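Thioredoxin reductase (Streptomyces clavuligerus, PDB 4NTD) binds FAD and glutathione as a thioredoxin reductase-like flavoenzyme, probably forming disulfide bonds in natural products such as holomycin. Local coordinates at residues 109-114 against 288-293; 175-178 against 183-186; 187-192 against 212-217; 261-266 against 277-282. All coordinates share one frame; numbering follows the deposited sequence.

Contact 1: residues 109-114 against 288-293; sequences VEREGE and SVPGVW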
loop_
_atom_site.group_PDB
_atom_site.type_symbol
_atom_site.label_atom_id
_atom_site.label_comp_id
_atom_site.label_asym_id
_atom_site.label_seq_id
_atom_site.Cartn_x
_atom_site.Cartn_y
_atom_site.Cartn_z
ATOM N N VAL A 109 20.094 10.288 13.963
ATOM C CA VAL A 109 19.144 9.666 14.883
ATOM C C VAL A 109 19.930 8.716 15.789
ATOM O O VAL A 109 20.630 7.830 15.299
ATOM C CB VAL A 109 18.043 8.878 14.140
ATOM C CG1 VAL A 109 17.032 8.304 15.127
ATOM C CG2 VAL A 109 17.338 9.767 13.123
ATOM N N GLU A 110 19.818 8.915 17.102
ATOM C CA GLU A 110 20.542 8.105 18.086
ATOM C C GLU A 110 19.567 7.391 19.014
ATOM O O GLU A 110 18.629 8.002 19.524
ATOM C CB GLU A 110 21.485 8.987 18.909
ATOM C CG GLU A 110 22.335 8.225 19.919
ATOM C CD GLU A 110 23.393 9.091 20.580
ATOM O OE1 GLU A 110 24.330 8.524 21.181
ATOM O OE2 GLU A 110 23.294 10.336 20.503
ATOM N N ARG A 111 19.808 6.102 19.243
ATOM C CA ARG A 111 18.933 5.281 20.077
ATOM C C ARG A 111 19.341 5.332 21.549
ATOM O O ARG A 111 20.534 5.317 21.868
ATOM C CB ARG A 111 18.955 3.832 19.588
ATOM C CG ARG A 111 17.967 2.925 20.306
ATOM C CD ARG A 111 17.514 1.785 19.418
ATOM N NE ARG A 111 18.588 0.849 19.079
ATOM C CZ ARG A 111 18.798 -0.337 19.656
ATOM N NH1 ARG A 111 19.812 -1.090 19.243
ATOM N NH2 ARG A 111 18.015 -0.786 20.635
ATOM N N GLU A 112 18.336 5.399 22.427
ATOM C CA GLU A 112 18.543 5.391 23.875
ATOM C C GLU A 112 17.631 4.337 24.515
ATOM O O GLU A 112 16.741 3.794 23.858
ATOM C CB GLU A 112 18.243 6.773 24.484
ATOM C CG GLU A 112 18.469 7.973 23.564
ATOM C CD GLU A 112 19.924 8.402 23.478
ATOM O OE1 GLU A 112 20.761 7.841 24.217
ATOM O OE2 GLU A 112 20.226 9.309 22.672
ATOM N N GLY A 113 17.857 4.054 25.797
ATOM C CA GLY A 113 17.004 3.134 26.559
ATOM C C GLY A 113 17.107 1.665 26.177
ATOM O O GLY A 113 17.873 1.293 25.286
ATOM N N GLU A 114 16.321 0.832 26.860
ATOM C CA GLU A 114 16.320 -0.618 26.629
ATOM C C GLU A 114 15.597 -0.999 25.335
ATOM O O GLU A 114 14.872 -0.187 24.755
ATOM C CB GLU A 114 15.673 -1.349 27.813
ATOM C CG GLU A 114 16.517 -1.370 29.078
ATOM C CD GLU A 114 16.064 -2.425 30.075
ATOM O OE1 GLU A 114 14.847 -2.700 30.153
ATOM O OE2 GLU A 114 16.929 -2.979 30.787
ATOM N N SER A 288 15.244 -4.141 11.813
ATOM C CA SER A 288 15.873 -4.973 12.844
ATOM C C SER A 288 16.148 -4.221 14.152
ATOM O O SER A 288 16.481 -4.843 15.163
ATOM C CB SER A 288 17.179 -5.576 12.319
ATOM O OG SER A 288 18.164 -4.577 12.121
ATOM N N VAL A 289 16.032 -2.895 14.129
ATOM C CA VAL A 289 16.218 -2.076 15.326
ATOM C C VAL A 289 14.852 -1.801 15.954
ATOM O O VAL A 289 13.976 -1.234 15.295
ATOM C CB VAL A 289 16.924 -0.745 14.995
ATOM C CG1 VAL A 289 17.003 0.150 16.226
ATOM C CG2 VAL A 289 18.318 -1.015 14.445
ATOM N N PRO A 290 14.659 -2.203 17.225
ATOM C CA PRO A 290 13.359 -1.965 17.852
ATOM C C PRO A 290 12.956 -0.489 17.845
ATOM O O PRO A 290 13.777 0.382 18.134
ATOM C CB PRO A 290 13.550 -2.479 19.284
ATOM C CG PRO A 290 14.665 -3.461 19.194
ATOM C CD PRO A 290 15.569 -2.956 18.109
ATOM N N GLY A 291 11.704 -0.227 17.481
ATOM C CA GLY A 291 11.155 1.124 17.475
ATOM C C GLY A 291 11.374 1.921 16.201
ATOM O O GLY A 291 10.951 3.076 16.123
ATOM N N VAL A 292 12.019 1.314 15.205
ATOM C CA VAL A 292 12.364 2.004 13.958
ATOM C C VAL A 292 11.675 1.347 12.761
ATOM O O VAL A 292 11.966 0.199 12.418
ATOM C CB VAL A 292 13.891 2.019 13.731
ATOM C CG1 VAL A 292 14.239 2.717 12.419
ATOM C CG2 VAL A 292 14.594 2.697 14.900
ATOM N N TRP A 293 10.758 2.089 12.141
ATOM C CA TRP A 293 10.064 1.655 10.930
ATOM C C TRP A 293 10.636 2.378 9.711
ATOM O O TRP A 293 11.169 3.483 9.832
ATOM C CB TRP A 293 8.558 1.939 11.036
ATOM C CG TRP A 293 7.748 0.811 11.622
ATOM C CD1 TRP A 293 6.989 -0.087 10.933
ATOM C CD2 TRP A 293 7.612 0.469 13.009
ATOM N NE1 TRP A 293 6.390 -0.970 11.799
ATOM C CE2 TRP A 293 6.756 -0.652 13.080
ATOM C CE3 TRP A 293 8.128 1.001 14.197
ATOM C CZ2 TRP A 293 6.406 -1.252 14.291
ATOM C CZ3 TRP A 293 7.780 0.401 15.402
ATOM C CH2 TRP A 293 6.928 -0.713 15.437
HETATM O O HOH W 1 15.409 -0.163 20.400
#
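R111, on strand 106-112, faces V289 at a CA to CA separation of 9.2 Å, a gap that the backbones leave to side chains. V289 begins a type II beta turn that V292 N closes on V289 O (3.2 Å). P290 and G291 are the textbook choice for its middle: proline suits the extended second position, and glycine accepts the positive phi of the third (87°). The R111 side chain leaves with CG anti to its own N (chi1 -174°) and bends at chi3, which lays its far half against the turn. V289 CG1 meets R111 NE at 3.3 Å, and P290 CD lies over a guanidinium face near its rim. A water bridges the two sides, accepting from R111 NH2 at 2.7 Å and donating to P290 O at 2.8 Å. With a leucine in place of R111, D115 would probably lose its salt-bridge partner and the water its donor. The turn leads into strand 292-294, an outer strand of the five-stranded parallel sheet, while 106-112 edges a three-stranded antiparallel sheet; this pairing of sheets is characteristic of the FAD domain in pyridine nucleotide-disulphide oxidoreductases.

Contact 2: residues 175-178 against 183-186; sequences LGVL and GAVR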
loop_
_atom_site.group_PDB
_atom_site.type_symbol
_atom_site.label_atom_id
_atom_site.label_comp_id
_atom_site.label_asym_id
_atom_site.label_seq_id
_atom_site.Cartn_x
_atom_site.Cartn_y
_atom_site.Cartn_z
ATOM N N LEU A 175 9.915 5.993 -29.034
ATOM C CA LEU A 175 10.596 5.979 -27.741
ATOM C C LEU A 175 12.035 5.502 -27.888
ATOM O O LEU A 175 12.324 4.621 -28.697
ATOM C CB LEU A 175 9.867 5.059 -26.760
ATOM C CG LEU A 175 8.348 5.195 -26.664
ATOM C CD1 LEU A 175 7.808 4.252 -25.599
ATOM C CD2 LEU A 175 7.934 6.630 -26.373
ATOM N N GLY A 176 12.930 6.087 -27.097
ATOM C CA GLY A 176 14.321 5.647 -27.043
ATOM C C GLY A 176 14.698 5.196 -25.645
ATOM O O GLY A 176 14.088 5.622 -24.663
ATOM N N VAL A 177 15.695 4.319 -25.562
ATOM C CA VAL A 177 16.277 3.898 -24.288
ATOM C C VAL A 177 17.793 4.033 -24.379
ATOM O O VAL A 177 18.401 3.519 -25.314
ATOM C CB VAL A 177 15.924 2.435 -23.951
ATOM C CG1 VAL A 177 16.522 2.031 -22.608
ATOM C CG2 VAL A 177 14.414 2.238 -23.949
ATOM N N LEU A 178 18.401 4.725 -23.415
ATOM C CA LEU A 178 19.858 4.877 -23.394
ATOM C C LEU A 178 20.506 3.704 -22.667
ATOM O O LEU A 178 20.056 3.311 -21.591
ATOM C CB LEU A 178 20.267 6.186 -22.714
ATOM C CG LEU A 178 19.627 7.478 -23.229
ATOM C CD1 LEU A 178 20.238 8.676 -22.518
ATOM C CD2 LEU A 178 19.786 7.620 -24.736
ATOM N N GLY A 183 20.258 -2.490 -16.609
ATOM C CA GLY A 183 18.827 -2.738 -16.770
ATOM C C GLY A 183 18.218 -2.233 -18.070
ATOM O O GLY A 183 17.024 -2.419 -18.303
ATOM N N ALA A 184 19.027 -1.608 -18.926
ATOM C CA ALA A 184 18.518 -0.957 -20.140
ATOM C C ALA A 184 17.838 -1.911 -21.129
ATOM O O ALA A 184 16.828 -1.551 -21.737
ATOM C CB ALA A 184 19.634 -0.192 -20.836
ATOM N N VAL A 185 18.387 -3.114 -21.299
ATOM C CA VAL A 185 17.801 -4.089 -22.226
ATOM C C VAL A 185 16.394 -4.480 -21.774
ATOM O O VAL A 185 15.446 -4.402 -22.555
ATOM C CB VAL A 185 18.680 -5.353 -22.385
ATOM C CG1 VAL A 185 17.950 -6.431 -23.177
ATOM C CG2 VAL A 185 19.988 -5.003 -23.081
ATOM N N ARG A 186 16.261 -4.889 -20.514
ATOM C CA ARG A 186 14.951 -5.247 -19.964
ATOM C C ARG A 186 13.981 -4.064 -20.019
ATOM O O ARG A 186 12.783 -4.247 -20.242
ATOM C CB ARG A 186 15.074 -5.779 -18.531
ATOM C CG ARG A 186 15.654 -7.186 -18.443
ATOM C CD ARG A 186 15.630 -7.746 -17.026
ATOM N NE ARG A 186 14.651 -8.826 -16.860
ATOM C CZ ARG A 186 13.372 -8.672 -16.511
ATOM N NH1 ARG A 186 12.853 -7.468 -16.277
ATOM N NH2 ARG A 186 12.597 -9.744 -16.396
#
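The first half of a beta-alpha-beta unit, strand 175-178 followed by helix 184-191 and then strand 198-201, is tied together where V177 and L178 meet A184. Such units build the Rossmann-type domains of the pyridine nucleotide-disulphide oxidoreductases, and the short connection here is consistent with the strand-to-helix turn that in relatives serves nucleotide binding. The nearest backbone approach is between V177 and A184, whose CA atoms are 6.8 Å apart. Alanine suits that closeness, because a single methyl fits between the first helical turn and the end of the strand. Its CB lies 3.6 Å from L178 O, so it rests on the strand's backbone and not on the leucine side chain, which leaves on the other face of the sheet. V177 sends its two methyls to different tasks. CG1, anti to the backbone N (chi1 -179°), reaches forward to A184 O at 3.7 Å and to A184 CB at 4.2 Å. CG2 serves the next turns of the same helix, A188 and L191. A beta-branched residue therefore suits both the extended backbone and a helix packed against it. The strand is central in its parallel sheet: G176 bonds through its backbone to T252 and F254 on strand 252-254, and V177 to V199 on strand 198-201. L178 packs on V253 and F201, V185 on L200 and L207, and at the outer surface R186 forms a salt bridge with D325 of the second subunit.

Contact 3: residues 187-192 against 212-217; sequences HALLLR and RRALSA. With GSH (glutathione), chain B.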
loop_
_atom_site.group_PDB
_atom_site.type_symbol
_atom_site.label_atom_id
_atom_site.label_comp_id
_atom_site.label_asym_id
_atom_site.label_seq_id
_atom_site.Cartn_x
_atom_site.Cartn_y
_atom_site.Cartn_z
ATOM N N HIS A 187 14.502 -2.851 -19.838
ATOM C CA HIS A 187 13.670 -1.648 -19.889
ATOM C C HIS A 187 13.088 -1.411 -21.285
ATOM O O HIS A 187 11.921 -1.042 -21.418
ATOM C CB HIS A 187 14.457 -0.417 -19.420
ATOM C CG HIS A 187 13.629 0.575 -18.669
ATOM N ND1 HIS A 187 12.941 0.246 -17.521
ATOM C CD2 HIS A 187 13.389 1.890 -18.887
ATOM C CE1 HIS A 187 12.306 1.312 -17.069
ATOM N NE2 HIS A 187 12.562 2.323 -17.880
ATOM N N ALA A 188 13.898 -1.627 -22.321
ATOM C CA ALA A 188 13.423 -1.507 -23.702
ATOM C C ALA A 188 12.338 -2.542 -24.013
ATOM O O ALA A 188 11.338 -2.228 -24.663
ATOM C CB ALA A 188 14.582 -1.644 -24.680
ATOM N N LEU A 189 12.537 -3.769 -23.538
ATOM C CA LEU A 189 11.556 -4.836 -23.727
ATOM C C LEU A 189 10.244 -4.511 -23.005
ATOM O O LEU A 189 9.162 -4.772 -23.528
ATOM C CB LEU A 189 12.118 -6.177 -23.244
ATOM C CG LEU A 189 13.349 -6.694 -23.997
ATOM C CD1 LEU A 189 13.966 -7.876 -23.266
ATOM C CD2 LEU A 189 12.999 -7.062 -25.432
ATOM N N LEU A 190 10.351 -3.929 -21.814
ATOM C CA LEU A 190 9.184 -3.472 -21.057
ATOM C C LEU A 190 8.425 -2.366 -21.800
ATOM O O LEU A 190 7.198 -2.407 -21.900
ATOM C CB LEU A 190 9.617 -2.988 -19.666
ATOM C CG LEU A 190 8.580 -2.354 -18.735
ATOM C CD1 LEU A 190 7.408 -3.290 -18.479
ATOM C CD2 LEU A 190 9.249 -1.961 -17.426
ATOM N N LEU A 191 9.160 -1.392 -22.335
ATOM C CA LEU A 191 8.548 -0.261 -23.041
ATOM C C LEU A 191 7.830 -0.651 -24.337
ATOM O O LEU A 191 6.944 0.074 -24.795
ATOM C CB LEU A 191 9.589 0.830 -23.315
ATOM C CG LEU A 191 9.958 1.656 -22.081
ATOM C CD1 LEU A 191 11.284 2.374 -22.278
ATOM C CD2 LEU A 191 8.859 2.658 -21.756
ATOM N N ARG A 192 8.192 -1.798 -24.916
ATOM C CA ARG A 192 7.491 -2.312 -26.102
ATOM C C ARG A 192 6.016 -2.623 -25.841
ATOM O O ARG A 192 5.234 -2.751 -26.782
ATOM C CB ARG A 192 8.191 -3.554 -26.675
ATOM C CG ARG A 192 9.266 -3.235 -27.699
ATOM C CD ARG A 192 8.683 -2.765 -29.027
ATOM N NE ARG A 192 8.171 -3.859 -29.861
ATOM C CZ ARG A 192 6.885 -4.170 -30.052
ATOM N NH1 ARG A 192 5.902 -3.492 -29.463
ATOM N NH2 ARG A 192 6.577 -5.187 -30.849
ATOM N N ARG A 212 20.438 -9.979 -27.275
ATOM C CA ARG A 212 20.271 -9.757 -28.709
ATOM C C ARG A 212 19.087 -10.537 -29.290
ATOM O O ARG A 212 18.315 -9.991 -30.078
ATOM C CB ARG A 212 21.568 -10.081 -29.458
ATOM C CG ARG A 212 22.628 -8.999 -29.313
ATOM C CD ARG A 212 23.883 -9.320 -30.108
ATOM N NE ARG A 212 24.685 -10.347 -29.449
ATOM C CZ ARG A 212 25.623 -10.120 -28.527
ATOM N NH1 ARG A 212 25.914 -8.883 -28.127
ATOM N NH2 ARG A 212 26.282 -11.146 -28.001
ATOM N N ARG A 213 18.932 -11.800 -28.892
ATOM C CA ARG A 213 17.788 -12.607 -29.341
ATOM C C ARG A 213 16.450 -12.001 -28.900
ATOM O O ARG A 213 15.496 -11.956 -29.678
ATOM C CB ARG A 213 17.896 -14.055 -28.841
ATOM C CG ARG A 213 18.806 -14.939 -29.681
ATOM C CD ARG A 213 18.693 -16.403 -29.281
ATOM N NE ARG A 213 19.361 -16.680 -28.010
ATOM C CZ ARG A 213 20.659 -16.952 -27.867
ATOM N NH1 ARG A 213 21.476 -16.991 -28.917
ATOM N NH2 ARG A 213 21.150 -17.188 -26.654
ATOM N N ALA A 214 16.391 -11.525 -27.659
ATOM C CA ALA A 214 15.166 -10.936 -27.111
ATOM C C ALA A 214 14.800 -9.631 -27.815
ATOM O O ALA A 214 13.645 -9.420 -28.186
ATOM C CB ALA A 214 15.315 -10.704 -25.615
ATOM N N LEU A 215 15.791 -8.762 -27.997
ATOM C CA LEU A 215 15.582 -7.483 -28.677
ATOM C C LEU A 215 15.144 -7.684 -30.134
ATOM O O LEU A 215 14.246 -6.994 -30.613
ATOM C CB LEU A 215 16.848 -6.621 -28.597
ATOM C CG LEU A 215 17.209 -6.110 -27.198
ATOM C CD1 LEU A 215 18.668 -5.678 -27.132
ATOM C CD2 LEU A 215 16.292 -4.973 -26.773
ATOM N N SER A 216 15.769 -8.637 -30.825
ATOM C CA SER A 216 15.360 -8.989 -32.191
ATOM C C SER A 216 13.927 -9.520 -32.236
ATOM O O SER A 216 13.133 -9.113 -33.087
ATOM C CB SER A 216 16.312 -10.028 -32.796
ATOM O OG SER A 216 17.586 -9.465 -33.045
ATOM N N ALA A 217 13.600 -10.417 -31.309
ATOM C CA ALA A 217 12.280 -11.051 -31.269
ATOM C C ALA A 217 11.150 -10.060 -30.982
ATOM O O ALA A 217 10.040 -10.225 -31.488
ATOM C CB ALA A 217 12.266 -12.176 -30.245
HETATM N N1 GSH B . 11.803 -2.291 -10.882
HETATM C CA1 GSH B . 11.696 -2.917 -12.201
HETATM C C1 GSH B . 12.472 -4.248 -12.151
HETATM O O11 GSH B . 13.713 -4.176 -12.323
HETATM O O12 GSH B . 11.818 -5.302 -11.949
HETATM C CB1 GSH B . 12.355 -2.086 -13.274
HETATM C CG1 GSH B . 11.385 -1.690 -14.386
HETATM C CD1 GSH B . 10.372 -0.696 -13.825
HETATM O OE1 GSH B . 9.228 -1.039 -13.535
HETATM N N2 GSH B . 10.820 0.562 -13.806
HETATM C CA2 GSH B . 10.032 1.685 -13.287
HETATM C C2 GSH B . 10.218 1.708 -11.829
HETATM O O2 GSH B . 11.088 1.074 -11.230
HETATM C CB2 GSH B . 8.527 1.417 -13.218
HETATM S SG2 GSH B . 7.315 2.608 -13.916
HETATM N N3 GSH B . 9.212 2.380 -11.302
HETATM C CA3 GSH B . 9.007 2.385 -9.917
HETATM C C3 GSH B . 9.106 3.759 -9.201
HETATM O O31 GSH B . 9.116 4.912 -9.934
HETATM O O32 GSH B . 9.114 3.815 -7.903
#
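L189 projects from helix 187-191 as a forked knob into the shallow place that the small side chain of A214 leaves on helix 212-217. Its two methyls divide the work: CD1 lies 3.9 Å from A214 CB, while CD2 settles beside the backbone at 3.7 Å from A214 O. The fork is aimed by chi1 of -63°, which sets CG anti to the carbonyl carbon. L215 answers from the other helix. Its CB does not point straight across, but the end of its chain swings nearer, and CD2 rests 4.1 Å from L189 CD2 and 4.3 Å from A188 CB. Each helix thus offers one leucine as the bump and one alanine as the low spot, the bulk of one matched by the smallness of the other. The helices run nearly parallel, 19° apart, with their axes 10.3 Å from each other at closest. V328 of the second subunit packs on both L189 and A214. Elsewhere on helix 187-191, H187 brings CE1 to 3.7 Å from N2 of glutathione, at the ring edge, and L190 CD2 touches glutathione CG1, also at 3.7 Å. H187 NE2 is bonded to H161 O, which fixes how the imidazole is turned. Here too the helix offers surface and shape; hydrogen bonds to glutathione include those from R65 and from H321 of the second subunit. The side chains that meet between the helices are all aliphatic, with one methyl against a backbone carbonyl, so this attachment rests mainly on burial and fit of shape, with R192 NE to R218 O a polar tie beside it.

Contact 4: residues 261-266 against 277-282; sequences PRDGLL and GWIATD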
loop_
_atom_site.group_PDB
_atom_site.type_symbol
_atom_site.label_atom_id
_atom_site.label_comp_id
_atom_site.label_asym_id
_atom_site.label_seq_id
_atom_site.Cartn_x
_atom_site.Cartn_y
_atom_site.Cartn_z
ATOM N N PRO A 261 18.806 4.491 -2.252
ATOM C CA PRO A 261 17.915 4.856 -1.150
ATOM C C PRO A 261 18.596 5.779 -0.148
ATOM O O PRO A 261 19.795 5.638 0.107
ATOM C CB PRO A 261 17.587 3.511 -0.492
ATOM C CG PRO A 261 18.699 2.601 -0.883
ATOM C CD PRO A 261 19.153 3.058 -2.236
ATOM N N ARG A 262 17.840 6.721 0.407
ATOM C CA ARG A 262 18.364 7.611 1.438
ATOM C C ARG A 262 18.275 6.920 2.797
ATOM O O ARG A 262 17.509 7.336 3.666
ATOM C CB ARG A 262 17.596 8.933 1.448
ATOM C CG ARG A 262 17.709 9.734 0.161
ATOM C CD ARG A 262 17.415 11.201 0.425
ATOM N NE ARG A 262 17.334 12.004 -0.793
ATOM C CZ ARG A 262 16.265 12.083 -1.584
ATOM N NH1 ARG A 262 15.146 11.423 -1.303
ATOM N NH2 ARG A 262 16.308 12.847 -2.668
ATOM N N ASP A 263 19.075 5.868 2.971
ATOM C CA ASP A 263 18.993 5.006 4.156
ATOM C C ASP A 263 20.169 5.172 5.130
ATOM O O ASP A 263 20.383 4.323 5.995
ATOM C CB ASP A 263 18.839 3.532 3.733
ATOM C CG ASP A 263 19.997 3.026 2.882
ATOM O OD1 ASP A 263 21.008 3.745 2.727
ATOM O OD2 ASP A 263 19.891 1.896 2.362
ATOM N N GLY A 264 20.913 6.269 5.002
ATOM C CA GLY A 264 22.063 6.526 5.869
ATOM C C GLY A 264 21.728 6.536 7.354
ATOM O O GLY A 264 22.501 6.032 8.170
ATOM N N LEU A 265 20.576 7.102 7.706
ATOM C CA LEU A 265 20.143 7.150 9.105
ATOM C C LEU A 265 19.832 5.755 9.642
ATOM O O LEU A 265 20.060 5.472 10.818
ATOM C CB LEU A 265 18.920 8.060 9.270
ATOM C CG LEU A 265 19.133 9.539 8.932
ATOM C CD1 LEU A 265 17.799 10.268 8.844
ATOM C CD2 LEU A 265 20.045 10.211 9.951
ATOM N N LEU A 266 19.311 4.890 8.774
ATOM C CA LEU A 266 19.003 3.509 9.146
ATOM C C LEU A 266 20.284 2.695 9.339
ATOM O O LEU A 266 20.406 1.940 10.305
ATOM C CB LEU A 266 18.103 2.859 8.090
ATOM C CG LEU A 266 16.729 3.521 7.923
ATOM C CD1 LEU A 266 16.051 3.065 6.639
ATOM C CD2 LEU A 266 15.842 3.240 9.128
ATOM N N GLY A 277 20.837 -5.809 -0.635
ATOM C CA GLY A 277 21.522 -4.549 -0.336
ATOM C C GLY A 277 20.634 -3.457 0.240
ATOM O O GLY A 277 21.125 -2.389 0.604
ATOM N N TRP A 278 19.330 -3.719 0.328
ATOM C CA TRP A 278 18.377 -2.752 0.878
ATOM C C TRP A 278 18.091 -3.072 2.343
ATOM O O TRP A 278 18.229 -4.219 2.768
ATOM C CB TRP A 278 17.080 -2.760 0.058
ATOM C CG TRP A 278 17.276 -2.271 -1.351
ATOM C CD1 TRP A 278 17.952 -2.907 -2.351
ATOM C CD2 TRP A 278 16.800 -1.041 -1.911
ATOM N NE1 TRP A 278 17.928 -2.151 -3.498
ATOM C CE2 TRP A 278 17.226 -1.001 -3.255
ATOM C CE3 TRP A 278 16.053 0.030 -1.408
ATOM C CZ2 TRP A 278 16.931 0.068 -4.103
ATOM C CZ3 TRP A 278 15.761 1.092 -2.255
ATOM C CH2 TRP A 278 16.201 1.103 -3.583
ATOM N N ILE A 279 17.705 -2.057 3.116
ATOM C CA ILE A 279 17.401 -2.250 4.535
ATOM C C ILE A 279 16.232 -3.227 4.665
ATOM O O ILE A 279 15.199 -3.059 4.017
ATOM C CB ILE A 279 17.057 -0.918 5.248
ATOM C CG1 ILE A 279 18.276 0.019 5.288
ATOM C CG2 ILE A 279 16.535 -1.169 6.662
ATOM C CD1 ILE A 279 19.448 -0.485 6.107
ATOM N N ALA A 280 16.411 -4.246 5.500
ATOM C CA ALA A 280 15.416 -5.300 5.661
ATOM C C ALA A 280 14.274 -4.841 6.562
ATOM O O ALA A 280 14.498 -4.173 7.571
ATOM C CB ALA A 280 16.065 -6.552 6.233
ATOM N N THR A 281 13.051 -5.196 6.182
ATOM C CA THR A 281 11.877 -4.917 7.004
ATOM C C THR A 281 10.944 -6.114 7.020
ATOM O O THR A 281 10.994 -6.959 6.126
ATOM C CB THR A 281 11.070 -3.713 6.475
ATOM O OG1 THR A 281 10.596 -3.990 5.150
ATOM C CG2 THR A 281 11.913 -2.450 6.457
ATOM N N ASP A 282 10.085 -6.176 8.035
ATOM C CA ASP A 282 8.943 -7.084 7.983
ATOM C C ASP A 282 7.864 -6.423 7.123
ATOM O O ASP A 282 8.087 -5.346 6.561
ATOM C CB ASP A 282 8.461 -7.498 9.389
ATOM C CG ASP A 282 7.702 -6.405 10.133
ATOM O OD1 ASP A 282 7.370 -5.348 9.557
ATOM O OD2 ASP A 282 7.424 -6.629 11.330
HETATM O O HOH W 2 17.470 0.461 1.874
#
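P261 lays its ring over one face of the W278 indole, a CH-pi contact in which P261 CG stands 3.9 Å from the centroid of the W278 six-membered ring and 23° off its normal. Toward the rim, P261 CB comes to 3.5 Å from W278 CZ3. Proline suits this place because its compact, restrained ring presents several C-H groups to the aromatic surface. W278 CG lies anti to the carbonyl carbon (chi1 -66°), which brings the end of the indole over to P261 although its CB does not point straight there. The neighbouring I279 packs with CG1 between two residues, 3.8 Å from D263 OD2 and 4.0 Å from L266 CB; of these, only the L266 contact sets apolar side chain on apolar side chain. Were W278 an alanine, P261 would probably lose its aromatic cover and P301 the side chain it packs on. In the next shell a water joins the segments, donating to D263 OD2 at 2.9 Å and accepting from I279 N at 2.8 Å. The same carboxylate oxygen forms a salt bridge with R273, whose NH2 also bonds G277 O; one arginine thereby positions both D263 and the turn that presents W278. G277, at phi 97°, adopts a backbone shape that glycine tolerates readily, and W278 N is held by D276 OD1. Helix 264-269 follows strand 258-261 after a two-residue link, and its L266 leans on V292 and A294 of strand 292-294. R262 touches FAD, while the 277-282 loop extends to the second subunit, where T281 O accepts a bond from R283 of that chain.

From the N terminus, strand 106-112, which supplies the first part of 109-114, is the first partner, and contact 1 is completed only at 288-293, enclosing a long loop within which the other three lie in series. Contact 2 closes a tight turn, joining strand 175-178 to the start of helix 184-191; contact 3 opens next and ties that helix to helix 209-217. Contact 4 then closes a short loop that starts at the end of strand 258-261 and takes in helix 264-269. None of the loops cross. Contacts 2 and 3 share a helix and touch through V177 and L191, whereas contacts 1 and 4 meet where V292 packs on L266. The two pairs occupy separate parts of the molecule.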